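Local coordinates for ectoine dioxygenase (Sphingopyxis alaskensis, PDB 4MHR), which catalyses the iron- and 2-oxoglutarate-dependent hydroxylation of L-ectoine to 5-hydroxyectoine, a compatible solute that protects cells against osmotic stress, at residues A[11-16]-A[25-30]; A[85-90]-A[100-105]; A[119-124]-A[301-306]. All blocks are in the same frame, centred on the assembly; numbering follows the deposited sequence.

Contact 1: residues A[11-16]-A[25-30]; sequences DLYPSR and PRLDPV
Two hydrogen bonds meet at the phenol oxygen of Tyr13. Leu27 N donates to Tyr13 OH at 2.8 Å, with an N-H...O angle of 153°. Tyr13 OH in turn donates to Asp28 OD2 at 2.7 Å, so the hydroxyl both accepts and gives. It meets that oxygen from above the carboxylate plane, while OD2 itself sits at the ring edge, in the plane of the ring. A phenylalanine in place of Tyr13 would probably leave Leu27 N and Asp28 OD2 without their shared partner. Asp28 has further partners: OD2 accepts from Met167 N, and OD1 pairs with Arg166.

A water makes a second link, donating to Leu12 O at 3.0 Å and to Pro25 O at 2.7 Å.

The contact joins two loops of the N-terminal region, before and after the short strand 23-25. An Asx turn shapes the first loop: Asp11 OD2 accepts from Tyr13 N at 2.9 Å. Helix 154-162, which carries Trp158 and the iron ligand Asp154, lies against the Tyr13 ring through Phe155 and His159.

Two apolar contacts lie beside the polar ones. Leu12 CG meets Leu27 CD1 at 4.1 Å, and Leu27 CB approaches Tyr13 CZ to 4.2 Å. Tyr13 CG lies anti to the carbonyl carbon (chi1 -60°), and Leu12 CB lies over one face of the Tyr13 ring, toward its rim.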
loop_
_atom_site.group_PDB
_atom_site.type_symbol
_atom_site.label_atom_id
_atom_site.label_comp_id
_atom_site.label_asym_id
_atom_site.label_seq_id
_atom_site.Cartn_x
_atom_site.Cartn_y
_atom_site.Cartn_z
ATOM N N ASP A 11 5.802 19.295 13.791
ATOM C CA ASP A 11 4.992 18.043 13.685
ATOM C C ASP A 11 3.592 18.380 13.304
ATOM O O ASP A 11 2.772 18.689 14.135
ATOM C CB ASP A 11 5.041 17.120 14.941
ATOM C CG ASP A 11 4.425 15.688 14.703
ATOM O OD1 ASP A 11 4.527 14.845 15.627
ATOM O OD2 ASP A 11 3.867 15.365 13.604
ATOM N N LEU A 12 3.298 18.218 12.007
ATOM C CA LEU A 12 1.947 18.468 11.467
ATOM C C LEU A 12 0.946 17.432 11.891
ATOM O O LEU A 12 -0.278 17.653 11.893
ATOM C CB LEU A 12 2.039 18.540 9.930
ATOM C CG LEU A 12 2.419 19.914 9.370
ATOM C CD1 LEU A 12 3.681 20.528 9.907
ATOM C CD2 LEU A 12 2.545 19.786 7.860
ATOM N N TYR A 13 1.464 16.257 12.230
ATOM C CA TYR A 13 0.588 15.128 12.531
ATOM C C TYR A 13 0.959 14.336 13.843
ATOM O O TYR A 13 1.295 13.136 13.781
ATOM C CB TYR A 13 0.662 14.203 11.270
ATOM C CG TYR A 13 0.216 14.838 10.020
ATOM C CD1 TYR A 13 -1.095 15.183 9.849
ATOM C CD2 TYR A 13 1.092 15.063 8.952
ATOM C CE1 TYR A 13 -1.534 15.797 8.706
ATOM C CE2 TYR A 13 0.629 15.631 7.761
ATOM C CZ TYR A 13 -0.683 15.972 7.633
ATOM O OH TYR A 13 -1.191 16.518 6.458
ATOM N N PRO A 14 0.872 14.983 15.040
ATOM C CA PRO A 14 1.199 14.289 16.336
ATOM C C PRO A 14 0.281 13.166 16.659
ATOM O O PRO A 14 -0.916 13.306 16.484
ATOM C CB PRO A 14 1.048 15.396 17.382
ATOM C CG PRO A 14 0.145 16.391 16.758
ATOM C CD PRO A 14 0.340 16.331 15.259
ATOM N N SER A 15 0.799 12.028 17.067
ATOM C CA SER A 15 -0.050 10.925 17.435
ATOM C C SER A 15 0.652 10.148 18.536
ATOM O O SER A 15 1.874 10.293 18.725
ATOM C CB SER A 15 -0.316 9.998 16.222
ATOM O OG SER A 15 -1.178 8.908 16.548
ATOM N N ARG A 16 -0.117 9.288 19.217
ATOM C CA ARG A 16 0.393 8.478 20.338
ATOM C C ARG A 16 1.012 9.296 21.485
ATOM O O ARG A 16 1.871 8.801 22.179
ATOM C CB ARG A 16 1.380 7.408 19.868
ATOM C CG ARG A 16 0.902 6.706 18.620
ATOM C CD ARG A 16 1.694 5.493 18.343
ATOM N NE ARG A 16 1.506 5.030 16.970
ATOM C CZ ARG A 16 2.261 4.106 16.413
ATOM N NH1 ARG A 16 3.231 3.508 17.090
ATOM N NH2 ARG A 16 2.049 3.734 15.162
ATOM N N PRO A 25 -7.205 17.641 10.898
ATOM C CA PRO A 25 -7.272 17.827 9.466
ATOM C C PRO A 25 -5.986 17.358 8.720
ATOM O O PRO A 25 -4.845 17.379 9.253
ATOM C CB PRO A 25 -7.446 19.322 9.332
ATOM C CG PRO A 25 -6.775 19.889 10.528
ATOM C CD PRO A 25 -7.091 18.929 11.617
ATOM N N ARG A 26 -6.205 16.886 7.500
ATOM C CA ARG A 26 -5.141 16.668 6.553
ATOM C C ARG A 26 -4.698 18.075 6.194
ATOM O O ARG A 26 -5.478 19.023 5.890
ATOM C CB ARG A 26 -5.647 15.892 5.324
ATOM C CG ARG A 26 -4.589 15.743 4.217
ATOM C CD ARG A 26 -5.084 14.863 3.092
ATOM N NE ARG A 26 -4.013 14.474 2.210
ATOM C CZ ARG A 26 -3.651 13.225 1.884
ATOM N NH1 ARG A 26 -4.222 12.132 2.400
ATOM N NH2 ARG A 26 -2.671 13.069 0.990
ATOM N N LEU A 27 -3.406 18.208 6.178
ATOM C CA LEU A 27 -2.793 19.493 5.796
ATOM C C LEU A 27 -1.944 19.415 4.507
ATOM O O LEU A 27 -1.207 20.312 4.207
ATOM C CB LEU A 27 -1.932 19.923 6.932
ATOM C CG LEU A 27 -2.716 20.112 8.248
ATOM C CD1 LEU A 27 -1.695 20.407 9.360
ATOM C CD2 LEU A 27 -3.727 21.249 8.137
ATOM N N ASP A 28 -2.056 18.315 3.774
ATOM C CA ASP A 28 -1.319 18.078 2.514
ATOM C C ASP A 28 -2.318 17.865 1.375
ATOM O O ASP A 28 -3.399 17.378 1.611
ATOM C CB ASP A 28 -0.514 16.775 2.648
ATOM C CG ASP A 28 0.705 16.938 3.527
ATOM O OD1 ASP A 28 1.613 17.702 3.104
ATOM O OD2 ASP A 28 0.747 16.294 4.606
ATOM N N PRO A 29 -1.951 18.195 0.127
ATOM C CA PRO A 29 -2.795 17.730 -0.957
ATOM C C PRO A 29 -2.966 16.181 -1.004
ATOM O O PRO A 29 -2.183 15.434 -0.414
ATOM C CB PRO A 29 -2.076 18.206 -2.212
ATOM C CG PRO A 29 -1.154 19.238 -1.778
ATOM C CD PRO A 29 -0.756 18.876 -0.352
ATOM N N VAL A 30 -4.001 15.739 -1.697
ATOM C CA VAL A 30 -4.163 14.316 -2.071
ATOM C C VAL A 30 -3.476 14.056 -3.435
ATOM O O VAL A 30 -2.678 13.151 -3.572
ATOM C CB VAL A 30 -5.615 13.845 -1.992
ATOM C CG1 VAL A 30 -5.755 12.342 -2.179
ATOM C CG2 VAL A 30 -6.266 14.176 -0.634
HETATM O O HOH W 1 -3.225 17.755 11.428
#

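Contact 2: residues A[85-90]-A[100-105]; sequences ADTIVT and IFEIHA
Phe101 meets segment 85-90 through its backbone and one edge of its ring. Phe101 N donates to Thr87 O at 3.0 Å, and the bond is nearly straight, with an N-H...O angle of 173°. From there the side chain can be followed outward. Phe101 CB passes Thr87 O at 3.8 Å. CG stands anti to the carbonyl carbon (chi1 -77°), which turns the ring back beside the backbone N and along segment 85-90. Phe101 CD2 is near the same Thr87 O, at 3.7 Å. Farther out, Phe101 CE2 touches Val89 CG2 at 3.6 Å. Both partners lie at the ring edge, close to its plane. Elsewhere the ring touches Arg137 and Leu292. The Phe101 side chain lies about 4 Å from that of Gln135, which binds L-ectoine.

The two segments belong to a beta hairpin of strands 88-90 and 97-101, at one edge of the large antiparallel sheet of this cupin fold, where 88-90 is the outermost strand. Ile88 and Ile100 form a non-hydrogen-bonded antiparallel pair. Their side chains lie side by side and point the same way, with Ile88 CD1 on Ile100 CG1 at 4.0 Å.

Thr87 closes a 3-10 segment just before the strand. Thr87 CB lies 3.5 Å from Phe101 O. Its hydroxyl is engaged outside the pair, with Asp84 O and Gln106. Thr87 O also receives a CA-H...O contact from Ile100 CA, at 3.5 Å. Glu102 follows at the N-cap position of helix 103-106; its CB touches Thr87 CG2, while its carboxylate leads away to a salt bridge with Arg294.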
loop_
_atom_site.group_PDB
_atom_site.type_symbol
_atom_site.label_atom_id
_atom_site.label_comp_id
_atom_site.label_asym_id
_atom_site.label_seq_id
_atom_site.Cartn_x
_atom_site.Cartn_y
_atom_site.Cartn_z
ATOM N N ALA A 85 16.651 -13.871 5.239
ATOM C CA ALA A 85 15.744 -14.395 6.263
ATOM C C ALA A 85 15.069 -13.332 7.085
ATOM O O ALA A 85 13.962 -13.563 7.595
ATOM C CB ALA A 85 16.480 -15.349 7.232
ATOM N N ASP A 86 15.729 -12.187 7.252
ATOM C CA ASP A 86 15.182 -11.140 8.083
ATOM C C ASP A 86 13.972 -10.540 7.389
ATOM O O ASP A 86 13.223 -9.847 8.038
ATOM C CB ASP A 86 16.169 -9.996 8.325
ATOM C CG ASP A 86 17.405 -10.446 9.065
ATOM O OD1 ASP A 86 17.347 -11.477 9.772
ATOM O OD2 ASP A 86 18.431 -9.765 8.930
ATOM N N THR A 87 13.818 -10.766 6.084
ATOM C CA THR A 87 12.687 -10.122 5.354
ATOM C C THR A 87 11.392 -10.984 5.373
ATOM O O THR A 87 10.334 -10.571 4.860
ATOM C CB THR A 87 13.060 -9.763 3.930
ATOM O OG1 THR A 87 13.250 -10.942 3.130
ATOM C CG2 THR A 87 14.334 -8.829 3.861
ATOM N N ILE A 88 11.465 -12.172 5.981
ATOM C CA ILE A 88 10.356 -13.151 5.833
ATOM C C ILE A 88 9.512 -13.084 7.052
ATOM O O ILE A 88 10.066 -13.089 8.167
ATOM C CB ILE A 88 10.916 -14.574 5.646
ATOM C CG1 ILE A 88 11.994 -14.567 4.561
ATOM C CG2 ILE A 88 9.806 -15.607 5.470
ATOM C CD1 ILE A 88 11.539 -14.957 3.213
ATOM N N VAL A 89 8.190 -12.946 6.879
ATOM C CA VAL A 89 7.246 -13.022 7.976
ATOM C C VAL A 89 6.428 -14.297 7.804
ATOM O O VAL A 89 5.836 -14.577 6.713
ATOM C CB VAL A 89 6.315 -11.794 8.050
ATOM C CG1 VAL A 89 5.287 -11.930 9.199
ATOM C CG2 VAL A 89 7.155 -10.534 8.211
ATOM N N THR A 90 6.404 -15.084 8.869
ATOM C CA THR A 90 5.759 -16.365 8.850
ATOM C C THR A 90 4.518 -16.307 9.711
ATOM O O THR A 90 4.361 -15.370 10.533
ATOM C CB THR A 90 6.719 -17.468 9.352
ATOM O OG1 THR A 90 6.965 -17.256 10.715
ATOM C CG2 THR A 90 8.035 -17.449 8.632
ATOM N N ILE A 100 6.903 -11.520 2.387
ATOM C CA ILE A 100 8.289 -11.213 2.051
ATOM C C ILE A 100 8.457 -9.686 1.758
ATOM O O ILE A 100 7.859 -9.165 0.799
ATOM C CB ILE A 100 8.730 -11.996 0.834
ATOM C CG1 ILE A 100 8.499 -13.512 0.971
ATOM C CG2 ILE A 100 10.222 -11.765 0.537
ATOM C CD1 ILE A 100 8.642 -14.270 -0.347
ATOM N N PHE A 101 9.174 -8.992 2.632
ATOM C CA PHE A 101 9.476 -7.540 2.497
ATOM C C PHE A 101 10.645 -7.339 1.559
ATOM O O PHE A 101 11.393 -8.285 1.293
ATOM C CB PHE A 101 9.797 -6.928 3.863
ATOM C CG PHE A 101 8.585 -6.684 4.720
ATOM C CD1 PHE A 101 7.889 -5.489 4.635
ATOM C CD2 PHE A 101 8.114 -7.660 5.600
ATOM C CE1 PHE A 101 6.789 -5.249 5.422
ATOM C CE2 PHE A 101 6.985 -7.431 6.376
ATOM C CZ PHE A 101 6.323 -6.218 6.296
ATOM N N GLU A 102 10.770 -6.148 1.001
ATOM C CA GLU A 102 11.885 -5.803 0.110
ATOM C C GLU A 102 11.896 -6.604 -1.162
ATOM O O GLU A 102 12.966 -6.860 -1.785
ATOM C CB GLU A 102 13.233 -5.928 0.852
ATOM C CG GLU A 102 13.442 -4.885 1.918
ATOM C CD GLU A 102 13.735 -3.538 1.236
ATOM O OE1 GLU A 102 14.781 -3.445 0.557
ATOM O OE2 GLU A 102 12.894 -2.605 1.299
ATOM N N ILE A 103 10.727 -7.001 -1.630
ATOM C CA ILE A 103 10.714 -7.744 -2.882
ATOM C C ILE A 103 11.239 -6.986 -4.081
ATOM O O ILE A 103 11.713 -7.590 -5.050
ATOM C CB ILE A 103 9.353 -8.294 -3.309
ATOM C CG1 ILE A 103 8.268 -7.211 -3.284
ATOM C CG2 ILE A 103 8.975 -9.468 -2.468
ATOM C CD1 ILE A 103 6.976 -7.714 -3.907
ATOM N N HIS A 104 11.109 -5.679 -4.042
ATOM C CA HIS A 104 11.580 -4.879 -5.130
ATOM C C HIS A 104 13.119 -4.907 -5.169
ATOM O O HIS A 104 13.685 -4.641 -6.202
ATOM C CB HIS A 104 11.064 -3.433 -4.997
ATOM C CG HIS A 104 11.729 -2.669 -3.896
ATOM N ND1 HIS A 104 11.526 -2.938 -2.565
ATOM C CD2 HIS A 104 12.647 -1.675 -3.934
ATOM C CE1 HIS A 104 12.250 -2.119 -1.828
ATOM N NE2 HIS A 104 12.928 -1.337 -2.638
ATOM N N ALA A 105 13.765 -5.204 -4.033
ATOM C CA ALA A 105 15.231 -5.254 -3.967
ATOM C C ALA A 105 15.751 -6.682 -4.200
ATOM O O ALA A 105 16.805 -6.818 -4.742
ATOM C CB ALA A 105 15.744 -4.710 -2.652
#

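Contact 3: residues A[119-124]-A[301-306]; sequences LADVAR and LRVERG
The backbones come nearest at Ala120 and Val303, whose CA atoms are 6.5 Å apart, where the irregular segment 301-306 passes helix 117-127. Ala120 CB points at the loop and touches two side chains: Leu301 CD2 at 4.0 Å and Val303 CG2 at 4.1 Å. Val303 has CG2 anti to its carbonyl carbon. Val303 CG2 lies 3.9 Å from both Asp121 OD1 and Arg124 CD.

Next to this apolar patch is a salt-bridge network of Asp121, Arg124 and Arg305. Arg305 is extended from CG to NE and comes to Asp121 end-on. Arg305 NH1 and NH2 both donate to the same oxygen, Asp121 OD2, with NH1 at 2.9 Å and NH2 at 3.0 Å. Both bonds are bent, near 135°, with OD2 tilted from the guanidinium plane. Arg305 NH2 meets OD2 at its syn lone pair, the side of the other oxygen, and NH1 comes in nearly along the C-O axis. Val303 CG1 lies over one face of the Arg305 guanidinium, toward its rim.

The other oxygen serves the helix itself. Arg124, bent at chi3 (70°), brings NH1 to Asp121 OD1 at 2.9 Å, from above the carboxylate plane. Its NH2 pairs with Glu130.

The contact joins the loop after strand 264-273 to helix 117-127, away from the iron and ectoine sites. With one arginine at each oxygen, Asp121 is likely to stay ionised, and its charge would be shared between two guanidinium groups, whose Arg124 NH1 and Arg305 NH2 are 5.0 Å apart.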
loop_
_atom_site.group_PDB
_atom_site.type_symbol
_atom_site.label_atom_id
_atom_site.label_comp_id
_atom_site.label_asym_id
_atom_site.label_seq_id
_atom_site.Cartn_x
_atom_site.Cartn_y
_atom_site.Cartn_z
ATOM N N LEU A 119 2.812 1.783 -13.593
ATOM C CA LEU A 119 2.700 2.036 -12.172
ATOM C C LEU A 119 3.401 3.335 -11.799
ATOM O O LEU A 119 2.778 4.305 -11.259
ATOM C CB LEU A 119 3.194 0.831 -11.349
ATOM C CG LEU A 119 2.506 -0.486 -11.677
ATOM C CD1 LEU A 119 2.944 -1.558 -10.710
ATOM C CD2 LEU A 119 0.947 -0.351 -11.644
ATOM N N ALA A 120 4.697 3.389 -12.081
ATOM C CA ALA A 120 5.524 4.488 -11.567
ATOM C C ALA A 120 5.160 5.904 -12.079
ATOM O O ALA A 120 5.357 6.863 -11.317
ATOM C CB ALA A 120 7.017 4.226 -11.773
ATOM N N ASP A 121 4.746 6.054 -13.346
ATOM C CA ASP A 121 4.277 7.347 -13.863
ATOM C C ASP A 121 2.971 7.809 -13.220
ATOM O O ASP A 121 2.755 9.003 -13.064
ATOM C CB ASP A 121 4.084 7.372 -15.384
ATOM C CG ASP A 121 5.436 7.504 -16.116
ATOM O OD1 ASP A 121 6.387 7.761 -15.432
ATOM O OD2 ASP A 121 5.523 7.294 -17.309
ATOM N N VAL A 122 2.167 6.871 -12.801
ATOM C CA VAL A 122 0.934 7.235 -12.056
ATOM C C VAL A 122 1.323 7.730 -10.682
ATOM O O VAL A 122 0.827 8.782 -10.206
ATOM C CB VAL A 122 -0.045 6.052 -12.015
ATOM C CG1 VAL A 122 -1.215 6.336 -11.149
ATOM C CG2 VAL A 122 -0.616 5.684 -13.401
ATOM N N ALA A 123 2.295 7.046 -10.063
ATOM C CA ALA A 123 2.832 7.546 -8.812
ATOM C C ALA A 123 3.442 8.950 -8.931
ATOM O O ALA A 123 3.266 9.804 -8.021
ATOM C CB ALA A 123 3.887 6.630 -8.221
ATOM N N ARG A 124 4.286 9.122 -9.927
ATOM C CA ARG A 124 4.977 10.403 -10.096
ATOM C C ARG A 124 3.930 11.516 -10.330
ATOM O O ARG A 124 4.098 12.595 -9.894
ATOM C CB ARG A 124 5.953 10.342 -11.295
ATOM C CG ARG A 124 7.152 9.451 -10.976
ATOM C CD ARG A 124 7.879 8.984 -12.248
ATOM N NE ARG A 124 8.526 10.144 -12.789
ATOM C CZ ARG A 124 8.114 10.827 -13.844
ATOM N NH1 ARG A 124 7.093 10.420 -14.589
ATOM N NH2 ARG A 124 8.753 11.936 -14.148
ATOM N N LEU A 301 13.601 6.360 -8.416
ATOM C CA LEU A 301 13.291 5.222 -9.233
ATOM C C LEU A 301 13.401 5.563 -10.735
ATOM O O LEU A 301 12.895 6.567 -11.179
ATOM C CB LEU A 301 11.887 4.768 -8.887
ATOM C CG LEU A 301 11.376 3.499 -9.507
ATOM C CD1 LEU A 301 12.184 2.251 -9.061
ATOM C CD2 LEU A 301 9.914 3.387 -9.099
ATOM N N ARG A 302 14.066 4.725 -11.521
ATOM C CA ARG A 302 14.164 4.977 -12.986
ATOM C C ARG A 302 13.015 4.240 -13.598
ATOM O O ARG A 302 12.842 3.114 -13.273
ATOM C CB ARG A 302 15.480 4.372 -13.524
ATOM C CG ARG A 302 15.706 4.528 -15.004
ATOM C CD ARG A 302 15.997 3.183 -15.644
ATOM N NE ARG A 302 16.813 3.278 -16.855
ATOM C CZ ARG A 302 16.359 3.643 -18.043
ATOM N NH1 ARG A 302 15.071 3.960 -18.214
ATOM N NH2 ARG A 302 17.194 3.691 -19.076
ATOM N N VAL A 303 12.217 4.878 -14.456
ATOM C CA VAL A 303 11.061 4.252 -15.035
ATOM C C VAL A 303 11.369 3.400 -16.260
ATOM O O VAL A 303 12.050 3.856 -17.171
ATOM C CB VAL A 303 10.006 5.319 -15.415
ATOM C CG1 VAL A 303 8.762 4.701 -16.028
ATOM C CG2 VAL A 303 9.675 6.170 -14.196
ATOM N N GLU A 304 10.769 2.211 -16.349
ATOM C CA GLU A 304 10.954 1.343 -17.530
ATOM C C GLU A 304 9.692 1.269 -18.326
ATOM O O GLU A 304 8.619 1.218 -17.781
ATOM C CB GLU A 304 11.320 -0.060 -17.101
ATOM C CG GLU A 304 12.477 -0.087 -16.143
ATOM C CD GLU A 304 13.793 -0.025 -16.894
ATOM O OE1 GLU A 304 13.767 -0.006 -18.150
ATOM O OE2 GLU A 304 14.823 0.033 -16.228
ATOM N N ARG A 305 9.815 1.258 -19.640
ATOM C CA ARG A 305 8.679 1.197 -20.541
ATOM C C ARG A 305 8.802 -0.137 -21.307
ATOM O O ARG A 305 9.888 -0.688 -21.409
ATOM C CB ARG A 305 8.662 2.443 -21.423
ATOM C CG ARG A 305 8.405 3.716 -20.626
ATOM C CD ARG A 305 8.812 5.056 -21.263
ATOM N NE ARG A 305 8.936 6.110 -20.235
ATOM C CZ ARG A 305 7.911 6.685 -19.581
ATOM N NH1 ARG A 305 6.665 6.347 -19.858
ATOM N NH2 ARG A 305 8.135 7.620 -18.649
ATOM N N GLY A 306 7.673 -0.712 -21.706
ATOM C CA GLY A 306 7.621 -1.965 -22.417
ATOM C C GLY A 306 7.032 -3.109 -21.613
ATOM O O GLY A 306 6.839 -2.986 -20.392
#

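Overall arrangement
The contacts follow one another along the chain: contact 1 closes before contact 2 opens, and contact 2 before contact 3. They do not touch. The centres of contact 1 and contact 2 are about 29 Å apart, those of contact 1 and contact 3 about 27 Å, and those of contact 2 and contact 3 about 23 Å. The large antiparallel sheet relates the last two. Strands 88-90 and 97-101 of contact 2 lie at one edge of it, while Leu119 and Leu301 of contact 3 both touch Tyr271 on its strand 264-273. Phe101 of contact 2 lies next to Gln135, whereas the side chain of Tyr13 in contact 1 is about 10 Å from that of Trp158, which is important for ectoine stabilisation. Contact 3 sets the late loop 301-306 against helix 117-127.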